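Local coordinates for protein trans-isoprenyl diphosphate synthase (Caulobacter crescentus, PDB 3OYR) that catalyses trans-isoprenyl chain elongation, probably making octaprenyl diphosphate from farnesyl and isopentenyl diphosphates for the side chains of isoprenoid quinones, at residues L103-V108 and E165-Q170; E186-K191 and A227-D232. All blocks are in the same frame, centred on the assembly; numbering follows the deposited sequence.

Contact 1 (L103-V108 and E165-Q170); sequences LHDDVV and EGEVLQ. With CA (calcium ion), chain E; DMA (dimethylallyl diphosphate), chain G.
The carboxylates of Asp105 and Glu167 meet oxygen to oxygen, OD1 of the first lying 2.8 Å from OE2 of the second; their planes are 29° apart and the two side chains cross at about a right angle. Asp105 opens the DDxxD sequence Asp105-Asp109, the first aspartate-rich motif of the FPP/GGPP synthase family, carried here by helix 87-109 and faced by helix 150-173. Its other oxygen, OD2, binds a calcium ion at 2.3 Å, so an acidic side chain with two separate oxygens suits the place: one takes the metal, the other, OD1, meets Glu167 of the second helix. Oxygens O2A and O3B of the dimethylallyl diphosphate, two waters and Asp109 complete the metal shell. With CG anti to the backbone N (chi1 178°), Asp105 stretches outward to this cluster, whereas Glu167, bent at chi2 (-89°), brings its carboxylate round to Asp105. No hydrogen bond joins these two acceptors; the calcium and Lys191, which touches Glu167, would be expected to offset the negative charge gathered here. Gln170 suits its place as a neutral donor: NE2 gives a hydrogen bond of 2.7 Å to a water within hydrogen-bonding distance of Asp105 OD1 (2.6 Å) and of O2A of the diphosphate, which bridges the helices. Asp106 acts from the second shell, paired with Arg114, while His104 turns to the dimer interface, where it meets His104 of the second subunit. One calcium-bound water donates to Asp106 OD1 across 2.8 Å.

Contact 2 (E186-K191 and A227-D232); sequences EIIQAK and AFQLAD. With CA (calcium ion), chain F; DMA (dimethylallyl diphosphate), chain G; DMA (dimethylallyl diphosphate), chain D.
Ile188 and Gln229 bring the backbones nearest, CA to CA 6.6 Å, where helix segments 186-191 and 227-232 pass at 115° with their axes 9.8 Å apart; the first widens into a pi-type turn at 189-191. The apolar part of the contact is built on Ile188. Its two branches work in different directions: CG2 lies 3.6 Å from CG of Gln229, on the aliphatic stem of the amide, while CD1 reaches CG of Leu230 at 3.9 Å, the two side chains at about a right angle. Leu230 in turn packs on helix 302-320. Gln229 is apolar near its root and polar at its end, which fits a residue running from the packed interior to the active site. A bend at chi2 (58°) turns the amide toward the ligands: NE2 makes a weak hydrogen bond to O1A of one dimethylallyl diphosphate (3.3 Å), and OE1 sits beside the methyl carbons of the other. Thr192 OG1 bonds OE1 and Asp233 OD1 bonds NE2, which fixes which end of the amide is which. Lys191, extended beyond CG, lays CD and CE by C1 of the ligand that Gln229 NE2 bonds, with CE 4.1 Å from that NE2; its NZ bonds O1 only weakly, its stronger partner being Gln170. One turn beyond Gln229, Asp232 OD1 binds the second calcium ion at 2.3 Å, with OD2 in a salt bridge to Lys246. Phe228 turns its ring edge to a phosphate oxygen of the second ligand, CZ 3.3 Å from O2A. Hydrocarbon packing thus lies between the helices here, while the metal and the cationic side chains would balance the diphosphate's negative charge, an arrangement consistent with helping it to leave in chain elongation.

Overall arrangement
Both contacts are buried and lie in the all-helical core of the isoprenoid synthase fold, their centres 13 Å apart. Consecutive helices join them: 150-173 serves contact 1 and 181-206 serves contact 2, and Gln170 OE1 probably hydrogen-bonds Lys191 NZ at 2.5 Å; elsewhere on the same helix pair, Leu169 packs on Ile187. The same dimethylallyl diphosphate is touched from both, each with its own calcium ion bound to it, one on the first aspartate-rich motif and one on Asp232, at the start of the second. Contact 1 is almost wholly polar, a carboxylate pair with a water bridge beside the metal, and has the dimer interface close behind it; contact 2 adds true hydrocarbon packing and reaches the second ligand molecule.

Contact 1 (L103-V108 and E165-Q170)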
loop_
_atom_site.group_PDB
_atom_site.type_symbol
_atom_site.label_atom_id
_atom_site.label_comp_id
_atom_site.label_asym_id
_atom_site.label_seq_id
_atom_site.Cartn_x
_atom_site.Cartn_y
_atom_site.Cartn_z
ATOM N N LEU B 103 -1.366 9.709 -1.674
ATOM C CA LEU B 103 -0.675 9.554 -2.949
ATOM C C LEU B 103 -1.514 8.712 -3.903
ATOM O O LEU B 103 -1.707 9.082 -5.051
ATOM C CB LEU B 103 0.713 8.943 -2.749
ATOM C CG LEU B 103 1.763 9.861 -2.099
ATOM C CD1 LEU B 103 3.010 9.088 -1.753
ATOM C CD2 LEU B 103 2.109 11.052 -2.972
ATOM N N HIS B 104 -2.052 7.608 -3.392
ATOM C CA HIS B 104 -2.866 6.712 -4.175
ATOM C C HIS B 104 -4.205 7.346 -4.538
ATOM O O HIS B 104 -4.635 7.260 -5.696
ATOM C CB HIS B 104 -3.041 5.383 -3.431
ATOM C CG HIS B 104 -1.805 4.538 -3.433
ATOM N ND1 HIS B 104 -1.836 3.178 -3.236
ATOM C CD2 HIS B 104 -0.503 4.859 -3.643
ATOM C CE1 HIS B 104 -0.612 2.694 -3.332
ATOM N NE2 HIS B 104 0.215 3.693 -3.573
ATOM N N ASP B 105 -4.834 8.023 -3.578
ATOM C CA ASP B 105 -6.154 8.576 -3.815
ATOM C C ASP B 105 -6.083 9.742 -4.806
ATOM O O ASP B 105 -6.930 9.843 -5.688
ATOM C CB ASP B 105 -6.811 8.983 -2.501
ATOM C CG ASP B 105 -8.182 9.614 -2.695
ATOM O OD1 ASP B 105 -9.171 8.893 -2.932
ATOM O OD2 ASP B 105 -8.275 10.855 -2.603
ATOM N N ASP B 106 -5.055 10.587 -4.691
ATOM C CA ASP B 106 -4.847 11.671 -5.669
ATOM C C ASP B 106 -4.602 11.186 -7.092
ATOM O O ASP B 106 -5.051 11.838 -8.044
ATOM C CB ASP B 106 -3.709 12.603 -5.252
ATOM C CG ASP B 106 -4.113 13.577 -4.158
ATOM O OD1 ASP B 106 -5.317 13.933 -4.056
ATOM O OD2 ASP B 106 -3.212 13.978 -3.390
ATOM N N VAL B 107 -3.905 10.055 -7.239
ATOM C CA VAL B 107 -3.697 9.446 -8.552
ATOM C C VAL B 107 -5.015 8.908 -9.133
ATOM O O VAL B 107 -5.308 9.081 -10.316
ATOM C CB VAL B 107 -2.621 8.322 -8.486
ATOM C CG1 VAL B 107 -2.628 7.456 -9.733
ATOM C CG2 VAL B 107 -1.261 8.929 -8.302
ATOM N N VAL B 108 -5.798 8.256 -8.278
ATOM C CA VAL B 108 -7.072 7.657 -8.659
ATOM C C VAL B 108 -8.090 8.741 -9.054
ATOM O O VAL B 108 -8.718 8.670 -10.117
ATOM C CB VAL B 108 -7.581 6.738 -7.517
ATOM C CG1 VAL B 108 -9.073 6.422 -7.658
ATOM C CG2 VAL B 108 -6.759 5.454 -7.497
ATOM N N GLU B 165 -11.045 -1.176 0.611
ATOM C CA GLU B 165 -12.413 -1.626 0.361
ATOM C C GLU B 165 -13.353 -0.463 0.161
ATOM O O GLU B 165 -14.159 -0.464 -0.772
ATOM C CB GLU B 165 -12.929 -2.457 1.545
ATOM C CG GLU B 165 -12.302 -3.825 1.648
ATOM C CD GLU B 165 -12.905 -4.661 2.780
ATOM O OE1 GLU B 165 -13.329 -5.793 2.508
ATOM O OE2 GLU B 165 -12.954 -4.192 3.930
ATOM N N GLY B 166 -13.237 0.531 1.035
ATOM C CA GLY B 166 -14.023 1.750 0.942
ATOM C C GLY B 166 -13.743 2.510 -0.331
ATOM O O GLY B 166 -14.648 3.050 -0.927
ATOM N N GLU B 167 -12.485 2.540 -0.751
ATOM C CA GLU B 167 -12.113 3.250 -1.973
ATOM C C GLU B 167 -12.614 2.539 -3.226
ATOM O O GLU B 167 -13.035 3.183 -4.197
ATOM C CB GLU B 167 -10.598 3.399 -2.043
ATOM C CG GLU B 167 -9.995 4.404 -1.026
ATOM C CD GLU B 167 -9.949 5.817 -1.573
ATOM O OE1 GLU B 167 -11.024 6.439 -1.735
ATOM O OE2 GLU B 167 -8.829 6.303 -1.836
ATOM N N VAL B 168 -12.546 1.208 -3.215
ATOM C CA VAL B 168 -13.122 0.420 -4.285
ATOM C C VAL B 168 -14.645 0.608 -4.333
ATOM O O VAL B 168 -15.201 0.817 -5.413
ATOM C CB VAL B 168 -12.703 -1.070 -4.190
ATOM C CG1 VAL B 168 -13.418 -1.913 -5.212
ATOM C CG2 VAL B 168 -11.241 -1.202 -4.425
ATOM N N LEU B 169 -15.297 0.581 -3.163
ATOM C CA LEU B 169 -16.744 0.741 -3.059
ATOM C C LEU B 169 -17.166 2.081 -3.618
ATOM O O LEU B 169 -18.160 2.162 -4.334
ATOM C CB LEU B 169 -17.242 0.623 -1.607
ATOM C CG LEU B 169 -18.765 0.615 -1.350
ATOM C CD1 LEU B 169 -19.542 -0.333 -2.302
ATOM C CD2 LEU B 169 -19.051 0.257 0.133
ATOM N N GLN B 170 -16.401 3.116 -3.288
ATOM C CA GLN B 170 -16.597 4.433 -3.851
ATOM C C GLN B 170 -16.389 4.447 -5.375
ATOM O O GLN B 170 -17.221 4.983 -6.108
ATOM C CB GLN B 170 -15.663 5.417 -3.176
ATOM C CG GLN B 170 -15.800 6.812 -3.709
ATOM C CD GLN B 170 -14.851 7.748 -3.037
ATOM O OE1 GLN B 170 -15.239 8.484 -2.142
ATOM N NE2 GLN B 170 -13.586 7.713 -3.446
HETATM CA CA CA E . -9.660 12.552 -3.254
HETATM C C1 DMA G . -10.792 10.025 0.733
HETATM O O1 DMA G . -11.461 11.276 0.844
HETATM C C2 DMA G . -9.303 10.149 0.632
HETATM C C3 DMA G . -8.467 9.331 1.282
HETATM C C4 DMA G . -8.915 8.214 2.171
HETATM C C5 DMA G . -7.005 9.563 1.093
HETATM P PA DMA G . -11.461 12.461 -0.275
HETATM O O1A DMA G . -12.705 13.238 0.032
HETATM O O2A DMA G . -11.201 11.953 -1.668
HETATM O O3A DMA G . -10.181 13.287 0.267
HETATM P PB DMA G . -9.499 14.573 -0.436
HETATM O O1B DMA G . -8.514 14.904 0.655
HETATM O O2B DMA G . -10.616 15.567 -0.646
HETATM O O3B DMA G . -8.909 14.114 -1.751
HETATM O O HOH W 1 -11.701 9.319 -2.423
HETATM O O HOH W 2 -7.971 13.393 -4.611
HETATM O O HOH W 3 -11.096 14.345 -4.252
#

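Contact 2 (E186-K191 and A227-D232)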
loop_
_atom_site.group_PDB
_atom_site.type_symbol
_atom_site.label_atom_id
_atom_site.label_comp_id
_atom_site.label_asym_id
_atom_site.label_seq_id
_atom_site.Cartn_x
_atom_site.Cartn_y
_atom_site.Cartn_z
ATOM N N GLU B 186 -21.487 4.074 4.545
ATOM C CA GLU B 186 -20.661 2.881 4.566
ATOM C C GLU B 186 -19.302 3.193 3.939
ATOM O O GLU B 186 -18.288 2.828 4.485
ATOM C CB GLU B 186 -21.366 1.749 3.819
ATOM C CG GLU B 186 -20.657 0.410 3.865
ATOM C CD GLU B 186 -21.330 -0.663 3.004
ATOM O OE1 GLU B 186 -20.722 -1.748 2.856
ATOM O OE2 GLU B 186 -22.450 -0.431 2.479
ATOM N N ILE B 187 -19.295 3.895 2.805
ATOM C CA ILE B 187 -18.079 4.337 2.156
ATOM C C ILE B 187 -17.224 5.247 3.034
ATOM O O ILE B 187 -16.024 4.983 3.205
ATOM C CB ILE B 187 -18.425 5.088 0.847
ATOM C CG1 ILE B 187 -18.971 4.097 -0.189
ATOM C CG2 ILE B 187 -17.257 5.980 0.364
ATOM C CD1 ILE B 187 -19.581 4.779 -1.452
ATOM N N ILE B 188 -17.821 6.304 3.598
ATOM C CA ILE B 188 -17.022 7.226 4.413
ATOM C C ILE B 188 -16.555 6.560 5.707
ATOM O O ILE B 188 -15.480 6.861 6.199
ATOM C CB ILE B 188 -17.683 8.616 4.642
ATOM C CG1 ILE B 188 -18.997 8.523 5.447
ATOM C CG2 ILE B 188 -17.927 9.277 3.288
ATOM C CD1 ILE B 188 -19.450 9.855 6.099
ATOM N N GLN B 189 -17.326 5.612 6.228
ATOM C CA GLN B 189 -16.856 4.928 7.438
ATOM C C GLN B 189 -15.568 4.134 7.150
ATOM O O GLN B 189 -14.613 4.158 7.942
ATOM C CB GLN B 189 -17.939 4.061 8.071
ATOM C CG GLN B 189 -17.460 3.419 9.388
ATOM C CD GLN B 189 -18.526 2.629 10.106
ATOM O OE1 GLN B 189 -19.605 3.137 10.404
ATOM N NE2 GLN B 189 -18.202 1.387 10.445
ATOM N N ALA B 190 -15.547 3.474 6.000
ATOM C CA ALA B 190 -14.448 2.607 5.613
ATOM C C ALA B 190 -13.235 3.406 5.162
ATOM O O ALA B 190 -12.134 3.181 5.644
ATOM C CB ALA B 190 -14.895 1.631 4.519
ATOM N N LYS B 191 -13.447 4.357 4.256
ATOM C CA LYS B 191 -12.339 5.033 3.626
ATOM C C LYS B 191 -11.721 6.113 4.510
ATOM O O LYS B 191 -10.559 6.454 4.310
ATOM C CB LYS B 191 -12.758 5.618 2.281
ATOM C CG LYS B 191 -13.371 7.001 2.384
ATOM C CD LYS B 191 -13.435 7.666 1.029
ATOM C CE LYS B 191 -14.236 8.956 1.138
ATOM N NZ LYS B 191 -14.263 9.677 -0.179
ATOM N N ALA B 227 -17.760 12.510 11.314
ATOM C CA ALA B 227 -17.916 13.977 11.376
ATOM C C ALA B 227 -16.917 14.645 10.449
ATOM O O ALA B 227 -17.292 15.503 9.624
ATOM C CB ALA B 227 -17.722 14.484 12.837
ATOM N N PHE B 228 -15.658 14.206 10.563
ATOM C CA PHE B 228 -14.543 14.757 9.802
ATOM C C PHE B 228 -14.813 14.686 8.308
ATOM O O PHE B 228 -14.673 15.687 7.600
ATOM C CB PHE B 228 -13.229 14.015 10.149
ATOM C CG PHE B 228 -11.996 14.645 9.551
ATOM C CD1 PHE B 228 -11.352 15.699 10.207
ATOM C CD2 PHE B 228 -11.480 14.194 8.325
ATOM C CE1 PHE B 228 -10.212 16.302 9.637
ATOM C CE2 PHE B 228 -10.324 14.784 7.757
ATOM C CZ PHE B 228 -9.699 15.839 8.407
ATOM N N GLN B 229 -15.213 13.505 7.835
ATOM C CA GLN B 229 -15.421 13.295 6.405
ATOM C C GLN B 229 -16.652 14.031 5.862
ATOM O O GLN B 229 -16.615 14.585 4.752
ATOM C CB GLN B 229 -15.501 11.813 6.095
ATOM C CG GLN B 229 -15.501 11.523 4.608
ATOM C CD GLN B 229 -14.277 12.072 3.891
ATOM O OE1 GLN B 229 -13.149 11.900 4.338
ATOM N NE2 GLN B 229 -14.500 12.736 2.777
ATOM N N LEU B 230 -17.736 14.029 6.636
ATOM C CA LEU B 230 -18.922 14.849 6.320
ATOM C C LEU B 230 -18.559 16.326 6.157
ATOM O O LEU B 230 -18.954 16.947 5.170
ATOM C CB LEU B 230 -20.009 14.678 7.378
ATOM C CG LEU B 230 -20.701 13.313 7.305
ATOM C CD1 LEU B 230 -21.473 13.055 8.559
ATOM C CD2 LEU B 230 -21.608 13.251 6.133
ATOM N N ALA B 231 -17.783 16.871 7.101
ATOM C CA ALA B 231 -17.288 18.247 6.981
ATOM C C ALA B 231 -16.384 18.417 5.765
ATOM O O ALA B 231 -16.492 19.417 5.069
ATOM C CB ALA B 231 -16.574 18.698 8.245
ATOM N N ASP B 232 -15.522 17.435 5.495
ATOM C CA ASP B 232 -14.671 17.466 4.306
ATOM C C ASP B 232 -15.488 17.491 3.022
ATOM O O ASP B 232 -15.177 18.246 2.092
ATOM C CB ASP B 232 -13.706 16.276 4.267
ATOM C CG ASP B 232 -12.731 16.371 3.120
ATOM O OD1 ASP B 232 -12.999 15.765 2.042
ATOM O OD2 ASP B 232 -11.720 17.096 3.275
HETATM CA CA CA F . -12.773 15.616 -0.203
HETATM C C1 DMA G . -10.792 10.025 0.733
HETATM O O1 DMA G . -11.461 11.276 0.844
HETATM C C2 DMA G . -9.303 10.149 0.632
HETATM C C3 DMA G . -8.467 9.331 1.282
HETATM C C4 DMA G . -8.915 8.214 2.171
HETATM C C5 DMA G . -7.005 9.563 1.093
HETATM P PA DMA G . -11.461 12.461 -0.275
HETATM O O1A DMA G . -12.705 13.238 0.032
HETATM O O2A DMA G . -11.201 11.953 -1.668
HETATM O O3A DMA G . -10.181 13.287 0.267
HETATM P PB DMA G . -9.499 14.573 -0.436
HETATM O O1B DMA G . -8.514 14.904 0.655
HETATM O O2B DMA G . -10.616 15.567 -0.646
HETATM O O3B DMA G . -8.909 14.114 -1.751
HETATM C C1 DMA D . -7.351 14.278 3.736
HETATM O O1 DMA D . -7.031 14.288 5.134
HETATM C C2 DMA D . -7.985 12.932 3.755
HETATM C C3 DMA D . -9.301 12.768 3.913
HETATM C C4 DMA D . -10.272 13.918 3.950
HETATM C C5 DMA D . -9.792 11.358 4.020
HETATM P PA DMA D . -6.727 15.576 6.039
HETATM O O1A DMA D . -6.487 15.179 7.482
HETATM O O2A DMA D . -7.817 16.584 5.805
HETATM O O3A DMA D . -5.361 16.020 5.288
HETATM P PB DMA D . -3.984 16.620 5.909
HETATM O O1B DMA D . -3.211 15.429 6.443
HETATM O O2B DMA D . -3.429 17.161 4.608
HETATM O O3B DMA D . -4.314 17.644 6.960
HETATM O O HOH W 4 -12.840 18.004 -0.218
HETATM O O HOH W 5 -15.100 15.406 -0.355
HETATM O O HOH W 6 -12.676 15.832 -2.603
#